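Local coordinates for polycyclic ketone monooxygenase (Myceliophthora thermophila, PDB 5MQ6), which catalyses the enantioselective Baeyer-Villiger oxidation of ketones, especially polycyclic ones, inserting one oxygen atom next to the carbonyl to give esters or lactones with FAD as cofactor, at residues A[497-502]-A[523-528]; A[509-514]-A[575-580]; A[517-522]-A[529-534]; A[582-587]-A[620-625]. All blocks are in the same frame, centred on the assembly; numbering follows the deposited sequence.

Interaction 1 of 4, residues A[497-502]-A[523-528]; sequences YGRGGK and GFPNLF
With chi1 at -54°, Phe524 keeps CG beside its own backbone N, and its ring reaches the loop 497-502; Lys502, with CG anti to the backbone N (chi1 -158°) and a bend at chi3, crosses it at about a right angle and brings CE to CE1 of the ring. The contact joins the loop that follows strand 495-497 to the type II beta turn Phe524-Leu527, which leads into strand 527-529; both strands belong to the mixed sheet of the FAD-binding fold. The loop is closed by the bond from Gly498 N to Lys502 O (2.8 Å), and the ring packs on this closure, Phe524 CE2 lying 3.3 Å from Lys502 O. Gly500 and Gly501 suit the bend because both have positive phi. Gly498, lacking a side chain, lets the carbonyl of Gly523 come in beside it, so that Gly498 CA lies 3.4 Å from Gly523 O in a CA-H...O contact. At the positive phi of Gly523 a CB would jam against the preceding carbonyl O, which calls for glycine. The extended Arg499 chain passes Pro525 at a slant, the rigid ring offering CG at 4.0 Å from Arg499 NE. The guanidinium is gripped by Asp190 and Glu570, and Glu570 also accepts from Gly523 N, so one carboxylate ties both segments together. The single hydrogen bond across the contact runs from Arg499 N to Gly523 O, 2.9 Å, with 162° at the hydrogen.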
loop_
_atom_site.group_PDB
_atom_site.type_symbol
_atom_site.label_atom_id
_atom_site.label_comp_id
_atom_site.label_asym_id
_atom_site.label_seq_id
_atom_site.Cartn_x
_atom_site.Cartn_y
_atom_site.Cartn_z
ATOM N N TYR A 497 -4.307 -1.426 -23.361
ATOM C CA TYR A 497 -4.895 -0.901 -24.612
ATOM C C TYR A 497 -6.287 -1.481 -24.713
ATOM O O TYR A 497 -6.444 -2.664 -24.602
ATOM C CB TYR A 497 -4.094 -1.281 -25.844
ATOM C CG TYR A 497 -2.674 -0.778 -25.747
ATOM C CD1 TYR A 497 -2.348 0.577 -25.988
ATOM C CD2 TYR A 497 -1.649 -1.642 -25.356
ATOM C CE1 TYR A 497 -1.036 1.020 -25.907
ATOM C CE2 TYR A 497 -0.316 -1.203 -25.247
ATOM C CZ TYR A 497 -0.021 0.126 -25.530
ATOM O OH TYR A 497 1.292 0.493 -25.397
ATOM N N GLY A 498 -7.285 -0.648 -24.927
ATOM C CA GLY A 498 -8.640 -1.107 -25.042
ATOM C C GLY A 498 -9.217 -0.999 -26.458
ATOM O O GLY A 498 -8.512 -1.210 -27.448
ATOM N N ARG A 499 -10.510 -0.650 -26.532
ATOM C CA ARG A 499 -11.185 -0.466 -27.816
ATOM C C ARG A 499 -10.417 0.517 -28.718
ATOM O O ARG A 499 -9.968 1.573 -28.286
ATOM C CB ARG A 499 -12.645 0.006 -27.665
ATOM C CG ARG A 499 -13.561 -0.996 -27.004
ATOM C CD ARG A 499 -15.021 -0.500 -27.043
ATOM N NE ARG A 499 -15.874 -1.611 -26.704
ATOM C CZ ARG A 499 -16.133 -2.688 -27.487
ATOM N NH1 ARG A 499 -15.584 -2.824 -28.705
ATOM N NH2 ARG A 499 -16.939 -3.661 -27.036
ATOM N N GLY A 500 -10.319 0.159 -29.986
ATOM C CA GLY A 500 -9.559 0.946 -30.939
ATOM C C GLY A 500 -8.101 1.073 -30.628
ATOM O O GLY A 500 -7.490 2.008 -31.082
ATOM N N GLY A 501 -7.530 0.163 -29.852
ATOM C CA GLY A 501 -6.136 0.322 -29.417
ATOM C C GLY A 501 -5.808 1.503 -28.506
ATOM O O GLY A 501 -4.623 1.750 -28.218
ATOM N N LYS A 502 -6.835 2.233 -28.044
ATOM C CA LYS A 502 -6.683 3.320 -27.062
ATOM C C LYS A 502 -5.961 2.911 -25.709
ATOM O O LYS A 502 -6.372 1.962 -25.000
ATOM C CB LYS A 502 -8.065 3.820 -26.702
ATOM C CG LYS A 502 -8.083 5.231 -26.135
ATOM C CD LYS A 502 -9.489 5.852 -26.041
ATOM C CE LYS A 502 -10.168 5.577 -24.692
ATOM N NZ LYS A 502 -11.659 5.517 -24.759
ATOM N N GLY A 523 -14.111 2.465 -22.569
ATOM C CA GLY A 523 -13.124 1.974 -23.601
ATOM C C GLY A 523 -12.402 0.700 -23.253
ATOM O O GLY A 523 -11.645 0.212 -24.052
ATOM N N PHE A 524 -12.674 0.152 -22.063
ATOM C CA PHE A 524 -11.919 -0.928 -21.400
ATOM C C PHE A 524 -12.872 -1.892 -20.812
ATOM O O PHE A 524 -12.880 -2.088 -19.610
ATOM C CB PHE A 524 -10.874 -0.382 -20.378
ATOM C CG PHE A 524 -9.933 0.643 -21.002
ATOM C CD1 PHE A 524 -10.321 1.969 -21.095
ATOM C CD2 PHE A 524 -8.757 0.255 -21.569
ATOM C CE1 PHE A 524 -9.545 2.914 -21.700
ATOM C CE2 PHE A 524 -7.935 1.184 -22.193
ATOM C CZ PHE A 524 -8.338 2.526 -22.269
ATOM N N PRO A 525 -13.720 -2.510 -21.704
ATOM C CA PRO A 525 -14.760 -3.457 -21.290
ATOM C C PRO A 525 -14.159 -4.650 -20.607
ATOM O O PRO A 525 -13.061 -5.055 -20.957
ATOM C CB PRO A 525 -15.445 -3.861 -22.626
ATOM C CG PRO A 525 -14.377 -3.681 -23.641
ATOM C CD PRO A 525 -13.489 -2.597 -23.162
ATOM N N ASN A 526 -14.886 -5.204 -19.624
ATOM C CA ASN A 526 -14.446 -6.372 -18.918
ATOM C C ASN A 526 -13.141 -6.227 -18.198
ATOM O O ASN A 526 -12.535 -7.214 -17.853
ATOM C CB ASN A 526 -14.507 -7.637 -19.795
ATOM C CG ASN A 526 -15.929 -8.085 -20.040
ATOM O OD1 ASN A 526 -16.879 -7.352 -19.729
ATOM N ND2 ASN A 526 -16.094 -9.310 -20.603
ATOM N N LEU A 527 -12.755 -5.017 -17.854
ATOM C CA LEU A 527 -11.537 -4.782 -17.030
ATOM C C LEU A 527 -12.012 -4.096 -15.809
ATOM O O LEU A 527 -12.776 -3.130 -15.886
ATOM C CB LEU A 527 -10.599 -3.812 -17.740
ATOM C CG LEU A 527 -9.368 -3.328 -16.958
ATOM C CD1 LEU A 527 -8.392 -4.474 -16.619
ATOM C CD2 LEU A 527 -8.668 -2.188 -17.694
ATOM N N PHE A 528 -11.531 -4.572 -14.668
ATOM C CA PHE A 528 -11.776 -3.953 -13.396
ATOM C C PHE A 528 -10.532 -3.868 -12.559
ATOM O O PHE A 528 -9.647 -4.669 -12.738
ATOM C CB PHE A 528 -12.890 -4.744 -12.627
ATOM C CG PHE A 528 -14.231 -4.706 -13.314
ATOM C CD1 PHE A 528 -15.159 -3.655 -13.054
ATOM C CD2 PHE A 528 -14.599 -5.705 -14.162
ATOM C CE1 PHE A 528 -16.392 -3.675 -13.676
ATOM C CE2 PHE A 528 -15.842 -5.689 -14.827
ATOM C CZ PHE A 528 -16.737 -4.724 -14.536
#

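Interaction 2 of 4, residues A[509-514]-A[575-580]; sequences QTHGAA and AEEAWS
His511 and Glu577 meet from opposite directions: the imidazole gives NE2-H to Glu577 OE1 at 2.8 Å, a bond bent to 133° at the hydrogen. The oxygen lies at the ring edge in the imidazole plane and is met on the syn side of the carboxylate, whose plane is turned 33° from the ring. Glu577 bends at chi2 to get there, and Arg622 binds its other oxygen in a salt bridge. Beside this pair the small Ala514 lets the helix come close, its CB packing 3.6 Å from CD of Glu576. Glu576 OE1 and Ala514 O, 3.4 Å apart, are both acceptors; Asn522 N donates to Glu576 OE1, and Ser521 OG hydrogen-bonds with both oxygens, while Lys507 forms a salt bridge with Glu576 OE2. Ser580 OG rests 3.6 Å from Ala514 CA and donates to Glu576 O, which also takes Ser580 N from the opposite face of its plane. Gly512 is the first residue to leave helical angles; at its phi of 103° a CB would jam against the preceding carbonyl O, which calls for glycine. The contact thus sets the C-terminal end of helix 504-511 and the loop after it against the flank of helix 573-585, which follows strand 567-571.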
loop_
_atom_site.group_PDB
_atom_site.type_symbol
_atom_site.label_atom_id
_atom_site.label_comp_id
_atom_site.label_asym_id
_atom_site.label_seq_id
_atom_site.Cartn_x
_atom_site.Cartn_y
_atom_site.Cartn_z
ATOM N N GLN A 509 -3.855 10.597 -18.613
ATOM C CA GLN A 509 -2.947 11.763 -18.580
ATOM C C GLN A 509 -3.530 12.943 -19.386
ATOM O O GLN A 509 -3.350 14.079 -18.998
ATOM C CB GLN A 509 -1.590 11.408 -19.133
ATOM C CG GLN A 509 -0.772 10.316 -18.474
ATOM C CD GLN A 509 -0.786 10.378 -16.950
ATOM O OE1 GLN A 509 -0.774 11.460 -16.391
ATOM N NE2 GLN A 509 -0.821 9.220 -16.290
ATOM N N THR A 510 -4.225 12.650 -20.482
ATOM C CA THR A 510 -4.727 13.653 -21.356
ATOM C C THR A 510 -6.061 14.186 -20.973
ATOM O O THR A 510 -6.243 15.370 -21.009
ATOM C CB THR A 510 -4.836 13.171 -22.812
ATOM O OG1 THR A 510 -5.752 12.066 -22.876
ATOM C CG2 THR A 510 -3.491 12.722 -23.370
ATOM N N HIS A 511 -7.022 13.325 -20.639
ATOM C CA HIS A 511 -8.376 13.736 -20.314
ATOM C C HIS A 511 -8.592 13.821 -18.792
ATOM O O HIS A 511 -9.544 14.510 -18.318
ATOM C CB HIS A 511 -9.336 12.742 -20.984
ATOM C CG HIS A 511 -10.766 12.742 -20.462
ATOM N ND1 HIS A 511 -11.692 13.737 -20.765
ATOM C CD2 HIS A 511 -11.453 11.795 -19.758
ATOM C CE1 HIS A 511 -12.846 13.450 -20.185
ATOM N NE2 HIS A 511 -12.732 12.273 -19.580
ATOM N N GLY A 512 -7.729 13.148 -18.028
ATOM C CA GLY A 512 -7.838 13.112 -16.558
ATOM C C GLY A 512 -8.410 11.784 -16.071
ATOM O O GLY A 512 -9.013 10.992 -16.840
ATOM N N ALA A 513 -8.305 11.555 -14.765
ATOM C CA ALA A 513 -8.842 10.340 -14.187
ATOM C C ALA A 513 -10.303 10.179 -14.572
ATOM O O ALA A 513 -11.099 11.144 -14.512
ATOM C CB ALA A 513 -8.673 10.334 -12.685
ATOM N N ALA A 514 -10.680 8.965 -14.982
ATOM C CA ALA A 514 -12.069 8.705 -15.300
ATOM C C ALA A 514 -12.473 7.299 -15.046
ATOM O O ALA A 514 -11.981 6.414 -15.736
ATOM C CB ALA A 514 -12.363 9.050 -16.762
ATOM N N ALA A 575 -21.346 8.111 -17.759
ATOM C CA ALA A 575 -21.423 7.690 -16.333
ATOM C C ALA A 575 -20.070 7.961 -15.655
ATOM O O ALA A 575 -20.026 8.526 -14.556
ATOM C CB ALA A 575 -21.822 6.253 -16.210
ATOM N N GLU A 576 -18.955 7.673 -16.324
ATOM C CA GLU A 576 -17.638 7.960 -15.741
ATOM C C GLU A 576 -17.365 9.462 -15.591
ATOM O O GLU A 576 -16.633 9.943 -14.672
ATOM C CB GLU A 576 -16.564 7.234 -16.505
ATOM C CG GLU A 576 -16.043 7.918 -17.747
ATOM C CD GLU A 576 -14.921 7.155 -18.420
ATOM O OE1 GLU A 576 -14.550 6.045 -17.945
ATOM O OE2 GLU A 576 -14.408 7.655 -19.484
ATOM N N GLU A 577 -17.927 10.227 -16.514
ATOM C CA GLU A 577 -17.737 11.646 -16.471
ATOM C C GLU A 577 -18.586 12.302 -15.361
ATOM O O GLU A 577 -18.111 13.164 -14.657
ATOM C CB GLU A 577 -18.023 12.225 -17.849
ATOM C CG GLU A 577 -17.381 13.555 -18.032
ATOM C CD GLU A 577 -15.899 13.504 -18.182
ATOM O OE1 GLU A 577 -15.261 12.434 -18.303
ATOM O OE2 GLU A 577 -15.356 14.592 -18.187
ATOM N N ALA A 578 -19.803 11.843 -15.152
ATOM C CA ALA A 578 -20.568 12.261 -14.021
ATOM C C ALA A 578 -19.834 11.955 -12.693
ATOM O O ALA A 578 -19.809 12.763 -11.778
ATOM C CB ALA A 578 -21.934 11.582 -14.073
ATOM N N TRP A 579 -19.220 10.770 -12.622
ATOM C CA TRP A 579 -18.627 10.299 -11.383
ATOM C C TRP A 579 -17.393 11.204 -11.128
ATOM O O TRP A 579 -17.158 11.683 -9.998
ATOM C CB TRP A 579 -18.266 8.790 -11.529
ATOM C CG TRP A 579 -17.589 8.294 -10.275
ATOM C CD1 TRP A 579 -16.323 8.033 -10.106
ATOM C CD2 TRP A 579 -18.228 8.126 -9.020
ATOM N NE1 TRP A 579 -16.089 7.668 -8.781
ATOM C CE2 TRP A 579 -17.260 7.746 -8.100
ATOM C CE3 TRP A 579 -19.546 8.267 -8.592
ATOM C CZ2 TRP A 579 -17.541 7.506 -6.804
ATOM C CZ3 TRP A 579 -19.832 8.046 -7.271
ATOM C CH2 TRP A 579 -18.848 7.626 -6.406
ATOM N N SER A 580 -16.673 11.519 -12.237
ATOM C CA SER A 580 -15.496 12.367 -12.190
ATOM C C SER A 580 -15.812 13.799 -11.728
ATOM O O SER A 580 -15.034 14.348 -10.923
ATOM C CB SER A 580 -14.652 12.307 -13.486
ATOM O OG SER A 580 -14.459 11.006 -13.952
#

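Interaction 3 of 4, residues A[517-522]-A[529-534]; sequences HGVCSN and FTPLSQ
A single direct hydrogen bond joins the backbones of these two loops, from Phe529 N to Val519 O (2.9 Å, 145° at the hydrogen). Two CA-H...O contacts support it: Val519 CA lies 3.3 Å from Phe529 O, and Pro531 CA 3.4 Å from Gly518 O. One water adds a bridge, donating to Gly518 O (2.6 Å) and to Ser533 O (2.8 Å) while accepting from Leu532 N, so three backbone groups are bonded at one water. Aromatic packing comes from Phe529. Its chi1 of 35° places CG between its own backbone N and carbonyl carbon, folding the ring against residues 518-521; Val519 O then stands 3.5 Å above the ring plane, over the centre, and CZ reaches Cys520 CA. Gly518 fits here with its positive phi and bare CA, against which Ser533 O packs closely. The apolar contact is modest: Val519 and Pro531 lie side by side, pointing the same way, with CG1 of the valine 3.9 Å from CB of the proline. Such a loop, running from the strand 527-529 toward helix 541-562, runs close to the bound FAD of this two-dinucleotide-domain flavoprotein, and the side chain of Thr530 is about 5 Å from the cofactor.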
loop_
_atom_site.group_PDB
_atom_site.type_symbol
_atom_site.label_atom_id
_atom_site.label_comp_id
_atom_site.label_asym_id
_atom_site.label_seq_id
_atom_site.Cartn_x
_atom_site.Cartn_y
_atom_site.Cartn_z
ATOM N N HIS A 517 -16.919 4.668 -9.878
ATOM C CA HIS A 517 -16.661 4.117 -8.524
ATOM C C HIS A 517 -15.225 3.722 -8.227
ATOM O O HIS A 517 -14.930 2.975 -7.257
ATOM C CB HIS A 517 -17.633 2.952 -8.268
ATOM C CG HIS A 517 -19.087 3.307 -8.403
ATOM N ND1 HIS A 517 -20.056 2.370 -8.734
ATOM C CD2 HIS A 517 -19.761 4.446 -8.167
ATOM C CE1 HIS A 517 -21.241 2.939 -8.713
ATOM N NE2 HIS A 517 -21.095 4.175 -8.310
ATOM N N GLY A 518 -14.326 4.185 -9.072
ATOM C CA GLY A 518 -12.898 3.854 -9.031
ATOM C C GLY A 518 -12.487 2.504 -9.589
ATOM O O GLY A 518 -11.291 2.137 -9.510
ATOM N N VAL A 519 -13.402 1.778 -10.204
ATOM C CA VAL A 519 -13.065 0.376 -10.523
ATOM C C VAL A 519 -13.044 -0.022 -11.985
ATOM O O VAL A 519 -12.638 -1.166 -12.326
ATOM C CB VAL A 519 -14.031 -0.611 -9.806
ATOM C CG1 VAL A 519 -13.928 -0.438 -8.294
ATOM C CG2 VAL A 519 -15.432 -0.434 -10.250
ATOM N N CYS A 520 -13.511 0.869 -12.853
ATOM C CA CYS A 520 -13.501 0.589 -14.332
ATOM C C CYS A 520 -13.495 1.908 -15.092
ATOM O O CYS A 520 -13.773 2.969 -14.505
ATOM C CB CYS A 520 -14.722 -0.251 -14.696
ATOM S SG CYS A 520 -16.264 0.645 -14.357
ATOM N N SER A 521 -13.235 1.849 -16.397
ATOM C CA SER A 521 -13.113 3.008 -17.300
ATOM C C SER A 521 -13.677 2.671 -18.725
ATOM O O SER A 521 -13.531 1.518 -19.282
ATOM C CB SER A 521 -11.661 3.416 -17.450
ATOM O OG SER A 521 -11.528 4.801 -17.800
ATOM N N ASN A 522 -14.286 3.691 -19.300
ATOM C CA ASN A 522 -14.856 3.608 -20.625
ATOM C C ASN A 522 -13.801 3.378 -21.668
ATOM O O ASN A 522 -12.740 4.039 -21.666
ATOM C CB ASN A 522 -15.673 4.857 -20.970
ATOM C CG ASN A 522 -16.223 4.783 -22.367
ATOM O OD1 ASN A 522 -15.630 5.371 -23.201
ATOM N ND2 ASN A 522 -17.246 3.906 -22.644
ATOM N N PHE A 529 -10.501 -2.932 -11.620
ATOM C CA PHE A 529 -9.329 -2.715 -10.811
ATOM C C PHE A 529 -9.749 -2.293 -9.453
ATOM O O PHE A 529 -10.759 -1.644 -9.298
ATOM C CB PHE A 529 -8.325 -1.740 -11.471
ATOM C CG PHE A 529 -8.967 -0.602 -12.278
ATOM C CD1 PHE A 529 -9.326 0.586 -11.666
ATOM C CD2 PHE A 529 -9.193 -0.690 -13.671
ATOM C CE1 PHE A 529 -9.893 1.656 -12.388
ATOM C CE2 PHE A 529 -9.800 0.383 -14.367
ATOM C CZ PHE A 529 -10.163 1.540 -13.730
ATOM N N THR A 530 -8.931 -2.642 -8.459
ATOM C CA THR A 530 -9.260 -2.319 -7.073
ATOM C C THR A 530 -9.265 -0.813 -6.974
ATOM O O THR A 530 -8.487 -0.168 -7.585
ATOM C CB THR A 530 -8.315 -2.977 -6.063
ATOM O OG1 THR A 530 -6.964 -2.809 -6.461
ATOM C CG2 THR A 530 -8.430 -4.450 -6.092
ATOM N N PRO A 531 -10.212 -0.252 -6.284
ATOM C CA PRO A 531 -10.328 1.193 -6.405
ATOM C C PRO A 531 -9.209 1.973 -5.684
ATOM O O PRO A 531 -9.036 1.790 -4.502
ATOM C CB PRO A 531 -11.700 1.473 -5.781
ATOM C CG PRO A 531 -11.942 0.331 -4.820
ATOM C CD PRO A 531 -11.171 -0.834 -5.324
ATOM N N LEU A 532 -8.552 2.889 -6.388
ATOM C CA LEU A 532 -7.650 3.806 -5.784
ATOM C C LEU A 532 -8.153 5.244 -6.140
ATOM O O LEU A 532 -8.882 5.758 -5.462
ATOM C CB LEU A 532 -6.176 3.490 -6.239
ATOM C CG LEU A 532 -5.172 4.384 -5.451
ATOM C CD1 LEU A 532 -5.082 3.786 -4.049
ATOM C CD2 LEU A 532 -3.760 4.593 -6.059
ATOM N N SER A 533 -7.834 5.849 -7.264
ATOM C CA SER A 533 -8.431 7.101 -7.659
ATOM C C SER A 533 -9.992 7.030 -7.644
ATOM O O SER A 533 -10.573 6.014 -7.967
ATOM C CB SER A 533 -8.038 7.469 -9.086
ATOM O OG SER A 533 -6.681 7.632 -9.275
ATOM N N GLN A 534 -10.628 8.136 -7.277
ATOM C CA GLN A 534 -12.088 8.360 -7.418
ATOM C C GLN A 534 -12.881 7.391 -6.546
ATOM O O GLN A 534 -13.921 6.889 -6.950
ATOM C CB GLN A 534 -12.506 8.220 -8.916
ATOM C CG GLN A 534 -11.580 8.961 -9.911
ATOM C CD GLN A 534 -12.361 9.273 -11.197
ATOM O OE1 GLN A 534 -13.141 8.435 -11.693
ATOM N NE2 GLN A 534 -12.248 10.507 -11.662
HETATM O O HOH W 1 -9.340 3.811 -9.103
#

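Interaction 4 of 4, residues A[582-587]-A[620-625]; sequences EIMKHA and RARSGN
The imidazole of His586 and the guanidinium of Arg622 are met obliquely: Asn625 O approaches the histidine, 3.5 Å from its CB, and Met584 CE approaches the arginine. The contact sets the C-terminal end of helix 573-585 against the type I beta turn Ala621-Gly624 at the end of helix 616-621. At the edge of the imidazole, NE2 donates to Glu582 OE2 (2.9 Å), which lies in the ring plane, though the donor stands 51° out of the carboxylate plane; ND1 is held by Ser627. Glu582 also forms a salt bridge with Lys585, so one carboxylate serves Lys585 and His586, three and four residues on. Ile583 is the main packing residue, its methyl set among backbone carbonyls. Its CG2, anti to the backbone N (chi1 -65° for CG1), lies 3.3 Å from Gly624 O and 3.5 Å from both Ala621 O and Arg622 O; the beta-branch lets CG2 pack against the turn while CD1 reaches on toward Asn625. Met584, extended beyond CG, runs alongside Arg622, pointing the same way, and its flexible end brings CE to 3.4 Å from Arg622 CG, while Ala513 O takes the hydrogen of Arg622 NE. The small Ala587 and Ala621 pack CB to CB at 3.8 Å. Between the backbones a water donates to Ile583 O (2.7 Å) and to Asn625 O (2.8 Å).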
loop_
_atom_site.group_PDB
_atom_site.type_symbol
_atom_site.label_atom_id
_atom_site.label_comp_id
_atom_site.label_asym_id
_atom_site.label_seq_id
_atom_site.Cartn_x
_atom_site.Cartn_y
_atom_site.Cartn_z
ATOM N N GLU A 582 -18.389 14.336 -9.788
ATOM C CA GLU A 582 -18.609 14.087 -8.340
ATOM C C GLU A 582 -17.279 14.199 -7.575
ATOM O O GLU A 582 -17.224 14.890 -6.547
ATOM C CB GLU A 582 -19.337 12.781 -8.053
ATOM C CG GLU A 582 -19.540 12.376 -6.634
ATOM C CD GLU A 582 -20.499 13.305 -5.867
ATOM O OE1 GLU A 582 -21.199 14.129 -6.486
ATOM O OE2 GLU A 582 -20.553 13.178 -4.603
ATOM N N ILE A 583 -16.226 13.560 -8.077
ATOM C CA ILE A 583 -14.970 13.553 -7.375
ATOM C C ILE A 583 -14.450 15.036 -7.231
ATOM O O ILE A 583 -13.974 15.432 -6.128
ATOM C CB ILE A 583 -13.948 12.660 -8.083
ATOM C CG1 ILE A 583 -14.409 11.149 -8.044
ATOM C CG2 ILE A 583 -12.511 12.957 -7.559
ATOM C CD1 ILE A 583 -14.536 10.514 -6.649
ATOM N N MET A 584 -14.580 15.828 -8.291
ATOM C CA MET A 584 -14.133 17.239 -8.295
ATOM C C MET A 584 -14.814 18.024 -7.186
ATOM O O MET A 584 -14.169 18.818 -6.477
ATOM C CB MET A 584 -14.474 17.905 -9.590
ATOM C CG MET A 584 -13.627 17.469 -10.760
ATOM S SD MET A 584 -14.239 18.325 -12.259
ATOM C CE MET A 584 -13.600 17.320 -13.548
ATOM N N LYS A 585 -16.102 17.719 -6.962
ATOM C CA LYS A 585 -16.867 18.365 -5.893
ATOM C C LYS A 585 -16.252 18.139 -4.478
ATOM O O LYS A 585 -16.499 18.905 -3.538
ATOM C CB LYS A 585 -18.267 17.839 -5.995
ATOM C CG LYS A 585 -19.243 18.444 -5.059
ATOM C CD LYS A 585 -20.640 18.051 -5.453
ATOM C CE LYS A 585 -21.088 16.844 -4.748
ATOM N NZ LYS A 585 -22.371 16.441 -5.384
ATOM N N HIS A 586 -15.507 17.047 -4.321
ATOM C CA HIS A 586 -14.918 16.686 -3.038
ATOM C C HIS A 586 -13.476 17.161 -2.797
ATOM O O HIS A 586 -12.932 16.911 -1.701
ATOM C CB HIS A 586 -14.966 15.153 -2.906
ATOM C CG HIS A 586 -16.336 14.620 -2.702
ATOM N ND1 HIS A 586 -16.837 14.333 -1.464
ATOM C CD2 HIS A 586 -17.332 14.340 -3.580
ATOM C CE1 HIS A 586 -18.067 13.857 -1.588
ATOM N NE2 HIS A 586 -18.412 13.904 -2.862
ATOM N N ALA A 587 -12.872 17.852 -3.788
ATOM C CA ALA A 587 -11.447 18.162 -3.835
ATOM C C ALA A 587 -11.000 19.126 -2.719
ATOM O O ALA A 587 -9.889 19.019 -2.205
ATOM C CB ALA A 587 -11.063 18.692 -5.225
ATOM N N ARG A 620 -6.567 17.849 -12.314
ATOM C CA ARG A 620 -5.849 17.224 -11.194
ATOM C C ARG A 620 -6.785 16.765 -10.097
ATOM O O ARG A 620 -6.659 15.690 -9.583
ATOM C CB ARG A 620 -4.829 18.179 -10.638
ATOM C CG ARG A 620 -3.729 18.412 -11.666
ATOM C CD ARG A 620 -2.324 18.239 -11.114
ATOM N NE ARG A 620 -2.003 19.383 -10.310
ATOM C CZ ARG A 620 -1.664 20.567 -10.809
ATOM N NH1 ARG A 620 -1.602 20.778 -12.140
ATOM N NH2 ARG A 620 -1.388 21.561 -9.970
ATOM N N ALA A 621 -7.780 17.552 -9.815
ATOM C CA ALA A 621 -8.723 17.199 -8.833
ATOM C C ALA A 621 -9.459 15.903 -9.195
ATOM O O ALA A 621 -9.920 15.190 -8.319
ATOM C CB ALA A 621 -9.722 18.307 -8.743
ATOM N N ARG A 622 -9.585 15.604 -10.485
ATOM C CA ARG A 622 -10.330 14.428 -10.869
ATOM C C ARG A 622 -9.697 13.167 -10.308
ATOM O O ARG A 622 -10.379 12.124 -10.265
ATOM C CB ARG A 622 -10.274 14.230 -12.396
ATOM C CG ARG A 622 -11.053 15.176 -13.137
ATOM C CD ARG A 622 -10.810 14.990 -14.637
ATOM N NE ARG A 622 -11.511 13.788 -15.129
ATOM C CZ ARG A 622 -12.536 13.751 -15.983
ATOM N NH1 ARG A 622 -13.061 14.848 -16.518
ATOM N NH2 ARG A 622 -13.060 12.582 -16.279
ATOM N N SER A 623 -8.400 13.192 -9.967
ATOM C CA SER A 623 -7.777 11.961 -9.556
ATOM C C SER A 623 -7.883 11.640 -8.095
ATOM O O SER A 623 -7.432 10.570 -7.686
ATOM C CB SER A 623 -6.309 11.880 -10.038
ATOM O OG SER A 623 -5.553 12.736 -9.207
ATOM N N GLY A 624 -8.533 12.496 -7.309
ATOM C CA GLY A 624 -8.673 12.264 -5.864
ATOM C C GLY A 624 -9.861 11.429 -5.545
ATOM O O GLY A 624 -10.361 10.704 -6.397
ATOM N N ASN A 625 -10.307 11.541 -4.303
ATOM C CA ASN A 625 -11.263 10.680 -3.709
ATOM C C ASN A 625 -12.482 11.423 -3.210
ATOM O O ASN A 625 -12.519 12.632 -3.110
ATOM C CB ASN A 625 -10.594 9.990 -2.525
ATOM C CG ASN A 625 -9.825 8.736 -2.905
ATOM O OD1 ASN A 625 -9.974 8.201 -3.946
ATOM N ND2 ASN A 625 -9.070 8.212 -1.949
HETATM O O HOH W 2 -11.863 14.928 -4.478
#

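How the interactions relate
Interactions 2, 3 and 4 form one packed unit, interaction 2 lying with its centre 10 Å from those of the other two. Interactions 2 and 4 both use helix 573-585, and Arg622 of interaction 4 reaches both segments of interaction 2. Interaction 3 is tied to interaction 4 by the backbone of Gln534, whose N lies 2.7 Å from Gly624 O, and to interaction 2 by Asn522 N, 2.7 Å from Glu576 OE1. Interaction 1 touches interaction 3 by packing, as where Phe528 meets Val519, but stays about 11 Å from interaction 4 between nearest atoms. Interaction 3 comes nearest the cofactors: the side chain of Thr530 is about 5 Å from FAD, and that of Leu532 about 12 Å from NADPH.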